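Local coordinates for uncharacterized protein YJL217W (Saccharomyces cerevisiae, PDB 3O12) that functions in the galactose metabolic pathway through the GAL83 protein and may control the level of the enolase ENO1, at residues 58-63 against 132-137; 97-102 against 191-196; 104-109 against 177-182; 125-130 against 172-177. One frame throughout, in Å; residues are numbered along the deposited sequence.

Contact 1. Residues 58-63 against 132-137; sequences DFWRET and GKSDWS. With EDO (1,2-ethanediol), chain H; EDO (1,2-ethanediol), chain G.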
loop_
_atom_site.group_PDB
_atom_site.type_symbol
_atom_site.label_atom_id
_atom_site.label_comp_id
_atom_site.label_asym_id
_atom_site.label_seq_id
_atom_site.Cartn_x
_atom_site.Cartn_y
_atom_site.Cartn_z
ATOM N N ASP A 58 9.049 5.661 6.045
ATOM C CA ASP A 58 8.121 6.489 5.268
ATOM C C ASP A 58 8.389 6.354 3.767
ATOM O O ASP A 58 9.463 5.915 3.351
ATOM C CB ASP A 58 8.252 7.959 5.706
ATOM C CG ASP A 58 7.036 8.815 5.342
ATOM O OD1 ASP A 58 6.007 8.277 4.875
ATOM O OD2 ASP A 58 7.122 10.047 5.558
ATOM N N PHE A 59 7.407 6.752 2.960
ATOM C CA PHE A 59 7.570 6.849 1.514
ATOM C C PHE A 59 7.040 8.208 1.092
ATOM O O PHE A 59 5.858 8.496 1.283
ATOM C CB PHE A 59 6.748 5.774 0.789
ATOM C CG PHE A 59 7.340 4.392 0.840
ATOM C CD1 PHE A 59 8.553 4.109 0.213
ATOM C CD2 PHE A 59 6.651 3.363 1.469
ATOM C CE1 PHE A 59 9.082 2.816 0.244
ATOM C CE2 PHE A 59 7.175 2.067 1.504
ATOM C CZ PHE A 59 8.385 1.801 0.897
ATOM N N TRP A 60 7.905 9.033 0.514
ATOM C CA TRP A 60 7.507 10.362 0.050
ATOM C C TRP A 60 8.575 10.878 -0.892
ATOM O O TRP A 60 9.752 10.633 -0.668
ATOM C CB TRP A 60 7.372 11.346 1.225
ATOM C CG TRP A 60 6.789 12.662 0.795
ATOM C CD1 TRP A 60 7.460 13.837 0.551
ATOM C CD2 TRP A 60 5.408 12.926 0.535
ATOM N NE1 TRP A 60 6.566 14.817 0.167
ATOM C CE2 TRP A 60 5.304 14.278 0.147
ATOM C CE3 TRP A 60 4.245 12.147 0.590
ATOM C CZ2 TRP A 60 4.080 14.867 -0.185
ATOM C CZ3 TRP A 60 3.029 12.736 0.260
ATOM C CH2 TRP A 60 2.960 14.086 -0.123
ATOM N N ARG A 61 8.176 11.601 -1.937
ATOM C CA ARG A 61 9.157 12.235 -2.815
ATOM C C ARG A 61 8.865 13.713 -3.044
ATOM O O ARG A 61 7.973 14.070 -3.818
ATOM C CB ARG A 61 9.265 11.521 -4.169
ATOM C CG ARG A 61 10.318 10.437 -4.213
ATOM C CD ARG A 61 10.525 9.909 -5.632
ATOM N NE ARG A 61 11.380 10.751 -6.467
ATOM C CZ ARG A 61 12.712 10.727 -6.442
ATOM N NH1 ARG A 61 13.405 11.520 -7.249
ATOM N NH2 ARG A 61 13.354 9.923 -5.605
ATOM N N GLU A 62 9.625 14.549 -2.332
ATOM C CA GLU A 62 9.823 15.974 -2.635
ATOM C C GLU A 62 8.679 16.940 -2.340
ATOM O O GLU A 62 8.873 17.944 -1.652
ATOM C CB GLU A 62 10.289 16.162 -4.084
ATOM C CG GLU A 62 10.580 17.611 -4.454
ATOM C CD GLU A 62 11.603 18.265 -3.534
ATOM O OE1 GLU A 62 12.415 17.540 -2.920
ATOM O OE2 GLU A 62 11.596 19.511 -3.430
ATOM N N THR A 63 7.499 16.666 -2.880
ATOM C CA THR A 63 6.427 17.659 -2.885
ATOM C C THR A 63 6.200 18.345 -1.545
ATOM O O THR A 63 5.924 17.682 -0.542
ATOM C CB THR A 63 5.122 17.004 -3.328
ATOM O OG1 THR A 63 5.374 16.271 -4.534
ATOM C CG2 THR A 63 4.044 18.044 -3.573
ATOM N N GLY A 132 7.982 10.820 -10.221
ATOM C CA GLY A 132 8.983 11.844 -9.993
ATOM C C GLY A 132 8.721 12.513 -8.657
ATOM O O GLY A 132 9.589 12.533 -7.786
ATOM N N LYS A 133 7.517 13.061 -8.505
ATOM C CA LYS A 133 7.105 13.694 -7.253
ATOM C C LYS A 133 5.769 13.133 -6.767
ATOM O O LYS A 133 4.969 12.611 -7.564
ATOM C CB LYS A 133 6.989 15.204 -7.439
ATOM C CG LYS A 133 8.297 15.901 -7.754
ATOM C CD LYS A 133 8.029 17.396 -7.909
ATOM C CE LYS A 133 9.243 18.172 -8.378
ATOM N NZ LYS A 133 8.862 19.589 -8.658
ATOM N N SER A 134 5.526 13.250 -5.460
ATOM C CA SER A 134 4.316 12.698 -4.821
ATOM C C SER A 134 3.054 13.578 -4.925
ATOM O O SER A 134 3.111 14.796 -4.730
ATOM C CB SER A 134 4.589 12.403 -3.343
ATOM O OG SER A 134 5.622 11.437 -3.175
ATOM N N ASP A 135 1.925 12.922 -5.209
ATOM C CA ASP A 135 0.592 13.541 -5.278
ATOM C C ASP A 135 -0.335 12.792 -4.329
ATOM O O ASP A 135 -0.732 11.642 -4.578
ATOM C CB ASP A 135 0.063 13.484 -6.722
ATOM C CG ASP A 135 -1.371 13.991 -6.864
ATOM O OD1 ASP A 135 -2.086 14.215 -5.848
ATOM O OD2 ASP A 135 -1.797 14.160 -8.033
ATOM N N TRP A 136 -0.666 13.450 -3.230
ATOM C CA TRP A 136 -1.348 12.857 -2.092
ATOM C C TRP A 136 -2.796 13.310 -2.034
ATOM O O TRP A 136 -3.083 14.502 -2.091
ATOM C CB TRP A 136 -0.597 13.326 -0.843
ATOM C CG TRP A 136 -1.107 12.905 0.500
ATOM C CD1 TRP A 136 -1.807 11.771 0.818
ATOM C CD2 TRP A 136 -0.878 13.596 1.729
ATOM N NE1 TRP A 136 -2.049 11.732 2.175
ATOM C CE2 TRP A 136 -1.492 12.844 2.755
ATOM C CE3 TRP A 136 -0.210 14.781 2.063
ATOM C CZ2 TRP A 136 -1.463 13.246 4.088
ATOM C CZ3 TRP A 136 -0.187 15.180 3.386
ATOM C CH2 TRP A 136 -0.807 14.410 4.383
ATOM N N SER A 137 -3.715 12.358 -1.923
ATOM C CA SER A 137 -5.125 12.659 -1.720
ATOM C C SER A 137 -5.617 11.920 -0.494
ATOM O O SER A 137 -5.181 10.797 -0.227
ATOM C CB SER A 137 -5.953 12.255 -2.938
ATOM O OG SER A 137 -7.285 12.727 -2.809
HETATM C C1 EDO H . 4.061 13.689 4.159
HETATM O O1 EDO H . 3.721 14.104 5.486
HETATM C C2 EDO H . 5.376 12.919 4.192
HETATM O O2 EDO H . 5.185 11.695 4.911
HETATM C C1 EDO G . 1.256 10.357 3.011
HETATM O O1 EDO G . 0.665 9.179 3.570
HETATM C C2 EDO G . 2.771 10.221 3.043
HETATM O O2 EDO G . 3.222 9.771 4.329
#
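Trp-60 and Arg-61 meet Ser-134 where two strands of one curled antiparallel sheet in a beta sandwich approach each other. Strands 59-61 and 134-137 run 122° apart, and mixed backbone and side-chain bonds join them. Arg-61 N donates to Ser-134 OG (2.8 Å). Ser-134 N returns a bond to Arg-61 O (3.1 Å), which also accepts from Thr-63 N. With chi1 at -61°, Ser-134 OG sits beside its own backbone N, where both can serve Arg-61. The same OG bonds Thr-130 OG1. The Arg-61 chain bends at chi3, and its NE reaches Gly-132 O (2.9 Å), which lies in the guanidinium plane. Thr-63 OG1 donates to a lone pair of Ser-134 O (2.7 Å).

The aromatic contacts centre on Trp-60. Ser-134 CB stands almost on the normal of its six-membered ring, 3.7 Å from the centroid, a CH-pi contact. C2 of an ethanediol, probably from the crystallisation liquor, lies over the opposite face, toward its rim. Trp-136 CB fills the edge, 3.7 Å from Trp-60 CH2. The planes of the two indoles are nearly perpendicular. Trp-136 NE1 bonds Ser-126 OG outside the contact. A bond from Trp-60 NE1 to Thr-63 O (3.0 Å), close to the ring plane, fixes the turn of the indole. The ethanediol over Trp-60 donates through its O2 to Asp-58 OD2 (2.6 Å).

Contact 2. Residues 97-102 against 191-196; sequences YDQAGI and CTPERG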
loop_
_atom_site.group_PDB
_atom_site.type_symbol
_atom_site.label_atom_id
_atom_site.label_comp_id
_atom_site.label_asym_id
_atom_site.label_seq_id
_atom_site.Cartn_x
_atom_site.Cartn_y
_atom_site.Cartn_z
ATOM N N TYR A 97 0.431 9.674 11.550
ATOM C CA TYR A 97 1.223 9.215 10.406
ATOM C C TYR A 97 1.338 7.696 10.267
ATOM O O TYR A 97 1.926 7.226 9.298
ATOM C CB TYR A 97 2.616 9.861 10.379
ATOM C CG TYR A 97 2.596 11.373 10.280
ATOM C CD1 TYR A 97 1.912 12.014 9.252
ATOM C CD2 TYR A 97 3.273 12.157 11.206
ATOM C CE1 TYR A 97 1.893 13.394 9.155
ATOM C CE2 TYR A 97 3.263 13.539 11.118
ATOM C CZ TYR A 97 2.572 14.152 10.090
ATOM O OH TYR A 97 2.558 15.528 9.998
ATOM N N ASP A 98 0.795 6.938 11.221
ATOM C CA ASP A 98 0.715 5.484 11.079
ATOM C C ASP A 98 -0.009 5.154 9.785
ATOM O O ASP A 98 -1.087 5.685 9.534
ATOM C CB ASP A 98 -0.064 4.855 12.232
ATOM C CG ASP A 98 0.745 4.757 13.506
ATOM O OD1 ASP A 98 1.842 5.355 13.576
ATOM O OD2 ASP A 98 0.273 4.074 14.438
ATOM N N GLN A 99 0.569 4.263 8.980
ATOM C CA GLN A 99 0.013 3.924 7.674
ATOM C C GLN A 99 0.158 2.439 7.371
ATOM O O GLN A 99 1.188 1.828 7.663
ATOM C CB GLN A 99 0.780 4.624 6.542
ATOM C CG GLN A 99 1.034 6.097 6.684
ATOM C CD GLN A 99 2.140 6.558 5.751
ATOM O OE1 GLN A 99 2.297 6.041 4.634
ATOM N NE2 GLN A 99 2.926 7.521 6.209
ATOM N N ALA A 100 -0.850 1.877 6.724
ATOM C CA ALA A 100 -0.719 0.544 6.155
ATOM C C ALA A 100 -1.664 0.390 4.976
ATOM O O ALA A 100 -2.709 1.051 4.902
ATOM C CB ALA A 100 -0.974 -0.524 7.211
ATOM N N GLY A 101 -1.293 -0.487 4.053
ATOM C CA GLY A 101 -2.109 -0.735 2.886
ATOM C C GLY A 101 -1.339 -1.486 1.831
ATOM O O GLY A 101 -0.729 -2.526 2.108
ATOM N N ILE A 102 -1.393 -0.978 0.609
ATOM C CA ILE A 102 -0.755 -1.632 -0.524
ATOM C C ILE A 102 0.123 -0.636 -1.267
ATOM O O ILE A 102 -0.132 0.570 -1.254
ATOM C CB ILE A 102 -1.836 -2.211 -1.466
ATOM C CG1 ILE A 102 -1.276 -3.357 -2.327
ATOM C CG2 ILE A 102 -2.488 -1.107 -2.313
ATOM C CD1 ILE A 102 -2.357 -4.136 -3.086
ATOM N N CYS A 191 4.126 1.850 7.231
ATOM C CA CYS A 191 5.072 2.914 7.578
ATOM C C CYS A 191 4.701 3.511 8.928
ATOM O O CYS A 191 3.519 3.633 9.250
ATOM C CB CYS A 191 5.018 4.076 6.554
ATOM S SG CYS A 191 5.486 3.648 4.899
ATOM N N THR A 192 5.716 3.865 9.711
ATOM C CA THR A 192 5.554 4.778 10.843
ATOM C C THR A 192 6.684 5.802 10.790
ATOM O O THR A 192 7.799 5.523 11.219
ATOM C CB THR A 192 5.577 4.060 12.208
ATOM O OG1 THR A 192 6.623 3.080 12.228
ATOM C CG2 THR A 192 4.250 3.380 12.476
ATOM N N PRO A 193 6.407 6.987 10.228
ATOM C CA PRO A 193 7.452 8.002 10.054
ATOM C C PRO A 193 8.118 8.459 11.355
ATOM O O PRO A 193 9.257 8.925 11.313
ATOM C CB PRO A 193 6.708 9.158 9.377
ATOM C CG PRO A 193 5.595 8.475 8.610
ATOM C CD PRO A 193 5.176 7.310 9.482
ATOM N N GLU A 194 7.431 8.316 12.486
ATOM C CA GLU A 194 8.024 8.652 13.783
ATOM C C GLU A 194 8.358 7.395 14.598
ATOM O O GLU A 194 9.152 6.565 14.154
ATOM C CB GLU A 194 7.128 9.626 14.554
ATOM C CG GLU A 194 6.917 10.936 13.808
ATOM C CD GLU A 194 6.154 11.971 14.611
ATOM O OE1 GLU A 194 5.211 11.591 15.338
ATOM O OE2 GLU A 194 6.495 13.167 14.507
ATOM N N ARG A 195 7.776 7.244 15.784
ATOM C CA ARG A 195 8.041 6.054 16.582
ATOM C C ARG A 195 7.473 4.813 15.901
ATOM O O ARG A 195 6.430 4.870 15.246
ATOM C CB ARG A 195 7.496 6.202 18.006
ATOM C CG ARG A 195 8.312 7.153 18.875
ATOM C CD ARG A 195 7.788 7.207 20.303
ATOM N NE ARG A 195 7.931 5.929 20.995
ATOM C CZ ARG A 195 8.996 5.583 21.713
ATOM N NH1 ARG A 195 9.039 4.399 22.310
ATOM N NH2 ARG A 195 10.018 6.419 21.835
ATOM N N GLY A 196 8.176 3.696 16.041
ATOM C CA GLY A 196 7.741 2.464 15.412
ATOM C C GLY A 196 6.717 1.731 16.247
ATOM O O GLY A 196 6.197 2.269 17.232
HETATM O O HOH W 1 4.227 7.442 12.606
#
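Gln-99 and Cys-191 form an antiparallel hydrogen-bonded pair in one sheet of the sandwich. Gln-99 N donates to Cys-191 O at 3.0 Å. Cys-191 N donates to Gln-99 O, also at 3.0 Å. Each residue thus has both backbone polar groups satisfied by the other. Their side chains share one face of the sheet, and Cys-191 CB packs by the Gln-99 amide.

That amide is used at both ends. Gln-99 OE1 accepts from Lys-113 NZ. Gln-99 NE2 turns back to Tyr-97 O (3.3 Å), which lies close to the amide plane, and makes a weak bond to Asp-58 OD1. The side chain is extended beyond CG, with chi2 at 162°, and this carries NE2 past Pro-193 CG (3.7 Å). Pro-193 and Gln-99 cross at about a right angle. Pro-193 CD also comes to 3.3 Å from Tyr-97 O and packs on Tyr-97 CB.

One residue earlier, Asp-98 OD1 meets the methyl Thr-192 CG2 at 3.3 Å. A water joins Asp-98 OD1 to Glu-194 N, with both bonds weak. Outside the contact, Asp-98 OD2 accepts from Glu-94 N, and Thr-192 OG1 bonds Thr-53 OG1.

The backbone groups are satisfied within the pair, whereas Gln-99 OE1 and Thr-192 OG1 take partners from elsewhere in the chain. Lys-113, bound to OE1, would be expected to polarise the Gln-99 amide and strengthen its NE2 as a donor.

Contact 3. Residues 104-109 against 177-182; sequences VRIDDG and PFPTSD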
loop_
_atom_site.group_PDB
_atom_site.type_symbol
_atom_site.label_atom_id
_atom_site.label_comp_id
_atom_site.label_asym_id
_atom_site.label_seq_id
_atom_site.Cartn_x
_atom_site.Cartn_y
_atom_site.Cartn_z
ATOM N N VAL A 104 2.174 -0.233 -5.216
ATOM C CA VAL A 104 2.623 -0.661 -6.535
ATOM C C VAL A 104 3.893 0.128 -6.810
ATOM O O VAL A 104 3.906 1.352 -6.654
ATOM C CB VAL A 104 1.592 -0.339 -7.619
ATOM C CG1 VAL A 104 2.095 -0.724 -8.996
ATOM C CG2 VAL A 104 0.244 -0.997 -7.320
ATOM N N ARG A 105 4.962 -0.549 -7.212
ATOM C CA ARG A 105 6.248 0.111 -7.382
ATOM C C ARG A 105 6.921 -0.330 -8.670
ATOM O O ARG A 105 6.957 -1.531 -8.990
ATOM C CB ARG A 105 7.148 -0.222 -6.184
ATOM C CG ARG A 105 8.546 0.396 -6.208
ATOM C CD ARG A 105 9.235 0.070 -4.882
ATOM N NE ARG A 105 10.634 0.489 -4.808
ATOM C CZ ARG A 105 11.068 1.546 -4.127
ATOM N NH1 ARG A 105 10.210 2.325 -3.470
ATOM N NH2 ARG A 105 12.363 1.829 -4.096
ATOM N N ILE A 106 7.469 0.643 -9.396
ATOM C CA ILE A 106 8.385 0.371 -10.504
ATOM C C ILE A 106 9.814 0.575 -9.998
ATOM O O ILE A 106 10.669 -0.297 -10.148
ATOM C CB ILE A 106 8.102 1.305 -11.691
ATOM C CG1 ILE A 106 6.698 1.057 -12.261
ATOM C CG2 ILE A 106 9.179 1.131 -12.775
ATOM C CD1 ILE A 106 6.280 2.074 -13.323
ATOM N N ASP A 107 10.068 1.738 -9.397
ATOM C CA ASP A 107 11.364 2.043 -8.794
ATOM C C ASP A 107 11.177 3.150 -7.766
ATOM O O ASP A 107 10.042 3.527 -7.471
ATOM C CB ASP A 107 12.411 2.435 -9.846
ATOM C CG ASP A 107 11.953 3.560 -10.761
ATOM O OD1 ASP A 107 11.266 4.501 -10.299
ATOM O OD2 ASP A 107 12.310 3.518 -11.958
ATOM N N ASP A 108 12.265 3.674 -7.213
ATOM C CA ASP A 108 12.110 4.635 -6.116
ATOM C C ASP A 108 11.454 5.955 -6.535
ATOM O O ASP A 108 10.984 6.721 -5.685
ATOM C CB ASP A 108 13.430 4.873 -5.369
ATOM C CG ASP A 108 14.488 5.539 -6.227
ATOM O OD1 ASP A 108 14.204 5.888 -7.389
ATOM O OD2 ASP A 108 15.619 5.703 -5.727
ATOM N N GLY A 109 11.384 6.204 -7.838
ATOM C CA GLY A 109 10.789 7.425 -8.341
ATOM C C GLY A 109 9.385 7.269 -8.896
ATOM O O GLY A 109 8.731 8.247 -9.213
ATOM N N PRO A 177 -3.213 8.072 -14.426
ATOM C CA PRO A 177 -2.158 7.540 -15.290
ATOM C C PRO A 177 -1.046 6.952 -14.441
ATOM O O PRO A 177 -0.747 7.456 -13.360
ATOM C CB PRO A 177 -1.627 8.782 -16.025
ATOM C CG PRO A 177 -2.662 9.827 -15.845
ATOM C CD PRO A 177 -3.323 9.536 -14.522
ATOM N N PHE A 178 -0.426 5.896 -14.944
ATOM C CA PHE A 178 0.712 5.303 -14.265
ATOM C C PHE A 178 1.598 4.754 -15.375
ATOM O O PHE A 178 1.094 4.274 -16.380
ATOM C CB PHE A 178 0.243 4.199 -13.312
ATOM C CG PHE A 178 1.275 3.803 -12.281
ATOM C CD1 PHE A 178 1.654 4.689 -11.284
ATOM C CD2 PHE A 178 1.876 2.558 -12.329
ATOM C CE1 PHE A 178 2.604 4.331 -10.337
ATOM C CE2 PHE A 178 2.826 2.193 -11.386
ATOM C CZ PHE A 178 3.197 3.082 -10.395
ATOM N N PRO A 179 2.927 4.848 -15.221
ATOM C CA PRO A 179 3.762 4.434 -16.357
ATOM C C PRO A 179 3.561 2.983 -16.761
ATOM O O PRO A 179 3.399 2.116 -15.897
ATOM C CB PRO A 179 5.187 4.627 -15.834
ATOM C CG PRO A 179 5.068 5.686 -14.809
ATOM C CD PRO A 179 3.730 5.416 -14.125
ATOM N N THR A 180 3.578 2.717 -18.063
ATOM C CA THR A 180 3.632 1.342 -18.540
ATOM C C THR A 180 4.969 0.729 -18.147
ATOM O O THR A 180 5.967 1.438 -17.990
ATOM C CB THR A 180 3.457 1.253 -20.067
ATOM O OG1 THR A 180 4.456 2.057 -20.702
ATOM C CG2 THR A 180 2.084 1.759 -20.478
ATOM N N SER A 181 4.985 -0.592 -17.985
ATOM C CA SER A 181 6.199 -1.294 -17.584
ATOM C C SER A 181 6.042 -2.762 -17.924
ATOM O O SER A 181 4.918 -3.286 -17.915
ATOM C CB SER A 181 6.418 -1.135 -16.070
ATOM O OG SER A 181 7.682 -1.655 -15.682
ATOM N N ASP A 182 7.156 -3.432 -18.221
ATOM C CA ASP A 182 7.130 -4.874 -18.439
ATOM C C ASP A 182 6.781 -5.624 -17.150
ATOM O O ASP A 182 6.218 -6.722 -17.187
ATOM C CB ASP A 182 8.485 -5.376 -18.964
ATOM C CG ASP A 182 8.743 -4.984 -20.395
ATOM O OD1 ASP A 182 7.779 -4.614 -21.101
ATOM O OD2 ASP A 182 9.920 -5.057 -20.814
#
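Ile-106 pushes its tip, CD1, into a shallow hollow formed by Phe-178, Pro-179 and Ser-181. CD1 is 3.7 Å from Pro-179 CB. It is 4.0 Å from Phe-178 CE2 and 4.2 Å from Ser-181 CB. Ile-106 CD1 stands anti to CA (chi2 172°), and this extended chain brings it forward to do most of the touching. Ile-106 and Phe-178 come from opposite directions. Val-104 adds a second bump, with CG1 3.8 Å from Phe-178 CE2. That one ring carbon therefore meets both aliphatic side chains, each at an oblique angle to the ring. Pro-179 shapes the hollow from its own side: its CD lies over one face of the Phe-178 ring.

The partners belong to the end of strand 102-105 and to the loop that follows strand 172-177. Tyr-184 packs on both Val-104 and Ile-106, and its OH bonds Pro-179 O. Ile-106 and Asp-107 form a classic beta bulge facing His-110. Asp-107 also closes an Asx turn: its OD1 accepts from Gly-109 N (3.0 Å). Ser-181 meets Ile-106 CD1 through its CB, while its OG bonds His-183 O.

The contact is made mainly of carbon surfaces. Cohesion between the two segments thus rests on their fit. The polar atoms Pro-179 O, Ser-181 OG and Asp-107 OD1 find their bonds within their own segment or with other residues, not across this contact.

Contact 4. Residues 125-130 against 172-177; sequences LSSVLT and LVRLAP. With EDO (1,2-ethanediol), chain I; EDO (1,2-ethanediol), chain F.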
loop_
_atom_site.group_PDB
_atom_site.type_symbol
_atom_site.label_atom_id
_atom_site.label_comp_id
_atom_site.label_asym_id
_atom_site.label_seq_id
_atom_site.Cartn_x
_atom_site.Cartn_y
_atom_site.Cartn_z
ATOM N N LEU A 125 -8.598 7.452 4.628
ATOM C CA LEU A 125 -8.285 6.692 3.426
ATOM C C LEU A 125 -7.465 7.613 2.541
ATOM O O LEU A 125 -7.904 8.693 2.153
ATOM C CB LEU A 125 -9.556 6.235 2.708
ATOM C CG LEU A 125 -9.321 5.268 1.538
ATOM C CD1 LEU A 125 -8.660 3.994 2.012
ATOM C CD2 LEU A 125 -10.626 4.962 0.819
ATOM N N SER A 126 -6.262 7.167 2.226
ATOM C CA SER A 126 -5.256 8.014 1.616
ATOM C C SER A 126 -4.579 7.285 0.475
ATOM O O SER A 126 -4.415 6.062 0.506
ATOM C CB SER A 126 -4.218 8.376 2.679
ATOM O OG SER A 126 -3.126 9.084 2.135
ATOM N N SER A 127 -4.179 8.026 -0.545
ATOM C CA SER A 127 -3.331 7.475 -1.587
ATOM C C SER A 127 -2.307 8.495 -2.023
ATOM O O SER A 127 -2.577 9.699 -2.009
ATOM C CB SER A 127 -4.139 6.967 -2.787
ATOM O OG SER A 127 -4.870 7.996 -3.403
ATOM N N VAL A 128 -1.125 8.012 -2.386
ATOM C CA VAL A 128 -0.058 8.862 -2.884
ATOM C C VAL A 128 0.463 8.257 -4.171
ATOM O O VAL A 128 0.955 7.127 -4.171
ATOM C CB VAL A 128 1.094 8.992 -1.884
ATOM C CG1 VAL A 128 2.213 9.885 -2.466
ATOM C CG2 VAL A 128 0.598 9.567 -0.564
ATOM N N LEU A 129 0.338 8.987 -5.270
ATOM C CA LEU A 129 0.864 8.578 -6.557
ATOM C C LEU A 129 2.115 9.386 -6.819
ATOM O O LEU A 129 2.063 10.618 -6.838
ATOM C CB LEU A 129 -0.171 8.827 -7.657
ATOM C CG LEU A 129 0.079 8.151 -9.008
ATOM C CD1 LEU A 129 -1.192 8.168 -9.843
ATOM C CD2 LEU A 129 1.219 8.807 -9.746
ATOM N N THR A 130 3.233 8.695 -6.994
ATOM C CA THR A 130 4.522 9.343 -7.177
ATOM C C THR A 130 5.020 9.052 -8.574
ATOM O O THR A 130 5.246 7.900 -8.952
ATOM C CB THR A 130 5.511 8.858 -6.108
ATOM O OG1 THR A 130 5.003 9.251 -4.829
ATOM C CG2 THR A 130 6.893 9.463 -6.313
ATOM N N LEU A 172 -14.602 3.064 -5.943
ATOM C CA LEU A 172 -13.383 3.653 -6.479
ATOM C C LEU A 172 -12.776 4.652 -5.507
ATOM O O LEU A 172 -13.495 5.454 -4.883
ATOM C CB LEU A 172 -13.685 4.358 -7.799
ATOM C CG LEU A 172 -12.493 5.058 -8.452
ATOM C CD1 LEU A 172 -11.619 4.031 -9.148
ATOM C CD2 LEU A 172 -12.950 6.147 -9.434
ATOM N N VAL A 173 -11.458 4.616 -5.402
ATOM C CA VAL A 173 -10.681 5.529 -4.568
ATOM C C VAL A 173 -9.892 6.466 -5.486
ATOM O O VAL A 173 -9.816 7.681 -5.259
ATOM C CB VAL A 173 -9.677 4.730 -3.684
ATOM C CG1 VAL A 173 -8.711 5.660 -2.950
ATOM C CG2 VAL A 173 -10.410 3.840 -2.705
ATOM N N ARG A 174 -9.302 5.908 -6.532
ATOM C CA ARG A 174 -8.442 6.680 -7.414
ATOM C C ARG A 174 -8.309 6.056 -8.789
ATOM O O ARG A 174 -8.263 4.832 -8.923
ATOM C CB ARG A 174 -7.070 6.857 -6.783
ATOM C CG ARG A 174 -6.232 7.927 -7.463
ATOM C CD ARG A 174 -5.249 8.494 -6.490
ATOM N NE ARG A 174 -4.436 9.567 -7.056
ATOM C CZ ARG A 174 -3.536 10.228 -6.344
ATOM N NH1 ARG A 174 -3.369 9.916 -5.064
ATOM N NH2 ARG A 174 -2.812 11.185 -6.901
ATOM N N LEU A 175 -8.238 6.903 -9.807
ATOM C CA LEU A 175 -8.079 6.477 -11.194
ATOM C C LEU A 175 -7.109 7.453 -11.836
ATOM O O LEU A 175 -7.399 8.653 -11.936
ATOM C CB LEU A 175 -9.426 6.508 -11.918
ATOM C CG LEU A 175 -9.471 6.176 -13.417
ATOM C CD1 LEU A 175 -9.229 4.705 -13.652
ATOM C CD2 LEU A 175 -10.803 6.597 -14.020
ATOM N N ALA A 176 -5.957 6.959 -12.266
ATOM C CA ALA A 176 -4.882 7.856 -12.673
ATOM C C ALA A 176 -3.950 7.242 -13.685
ATOM O O ALA A 176 -3.848 6.025 -13.770
ATOM C CB ALA A 176 -4.082 8.253 -11.455
ATOM N N PRO A 177 -3.213 8.072 -14.426
ATOM C CA PRO A 177 -2.158 7.540 -15.290
ATOM C C PRO A 177 -1.046 6.952 -14.441
ATOM O O PRO A 177 -0.747 7.456 -13.360
ATOM C CB PRO A 177 -1.627 8.782 -16.025
ATOM C CG PRO A 177 -2.662 9.827 -15.845
ATOM C CD PRO A 177 -3.323 9.536 -14.522
HETATM C C1 EDO I . -8.961 8.954 -0.902
HETATM O O1 EDO I . -9.657 9.672 -1.926
HETATM C C2 EDO I . -7.466 8.987 -1.196
HETATM O O2 EDO I . -7.248 8.739 -2.588
HETATM C C1 EDO F . -1.008 5.327 2.182
HETATM O O1 EDO F . -1.789 5.198 3.379
HETATM C C2 EDO F . -1.304 6.651 1.483
HETATM O O2 EDO F . -0.879 7.722 2.325
#
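Arg-174 reaches across to Ser-127, and its NH1 donates to Ser-127 OG at 2.9 Å. The bond is nearly straight (165°), with the oxygen in the guanidinium plane. Leu-129 CB lies over one face of the guanidinium, 3.6 Å from NH2. Two leucines add apolar contacts. Leu-125 CD2 and Val-173 CG2 meet tip to tip at 3.7 Å. Leu-129 CD1 presses on Ala-176 CB at 3.3 Å, tighter than usual van der Waals contact, and also lies near Pro-177 O.

Further bonds hold the polar pair. Arg-174 CG stands anti to the backbone N (chi1 -166°) and the chain runs extended from CG to NE, which carries the guanidinium across to the other strand. Its NH2 donates to Asp-135 O on the strand beside 122-131. Ser-127 OG also shares a hydrogen bond with O2 of an ethanediol (2.6 Å), probably from the crystallisation liquor. This molecule also touches Val-173 CG1.

A bulge in the backbone turns two successive residues the same way. Val-173 and Arg-174 form a classic beta bulge facing Ile-161, and both point toward strand 122-131. Val-163 packs against both Leu-125 and Val-173. On the other side of strand 122-131, Ser-126 OG shares a hydrogen bond with O2 of a second ethanediol.

The two strands lie in different sheets. Their axes are 8.2 Å apart at closest and only 12° from parallel, with side chains filling the space between. Such face-to-face packing of two antiparallel sheets defines a beta sandwich.

All four contacts lie within the DUF1349 range of a single all-beta chain, and all reach the same curled sheet. Contacts 1 and 4 are 12 Å apart between centres and share the hairpin of strands 122-131 and 134-140. Contact 4 joins this hairpin to the edge strand 172-177 of the other sheet, and contact 3 continues from the shared Pro-177. Contacts 2 and 3 use consecutive strands, 99-100 and 102-105, yet lie 22 Å apart on opposite sides of the chain's centre. In sequence, contact 2 encloses contact 3, which encloses contact 4. Contact 1 touches all three, and its segments alternate with theirs, so segments far apart in sequence come together in one sandwich.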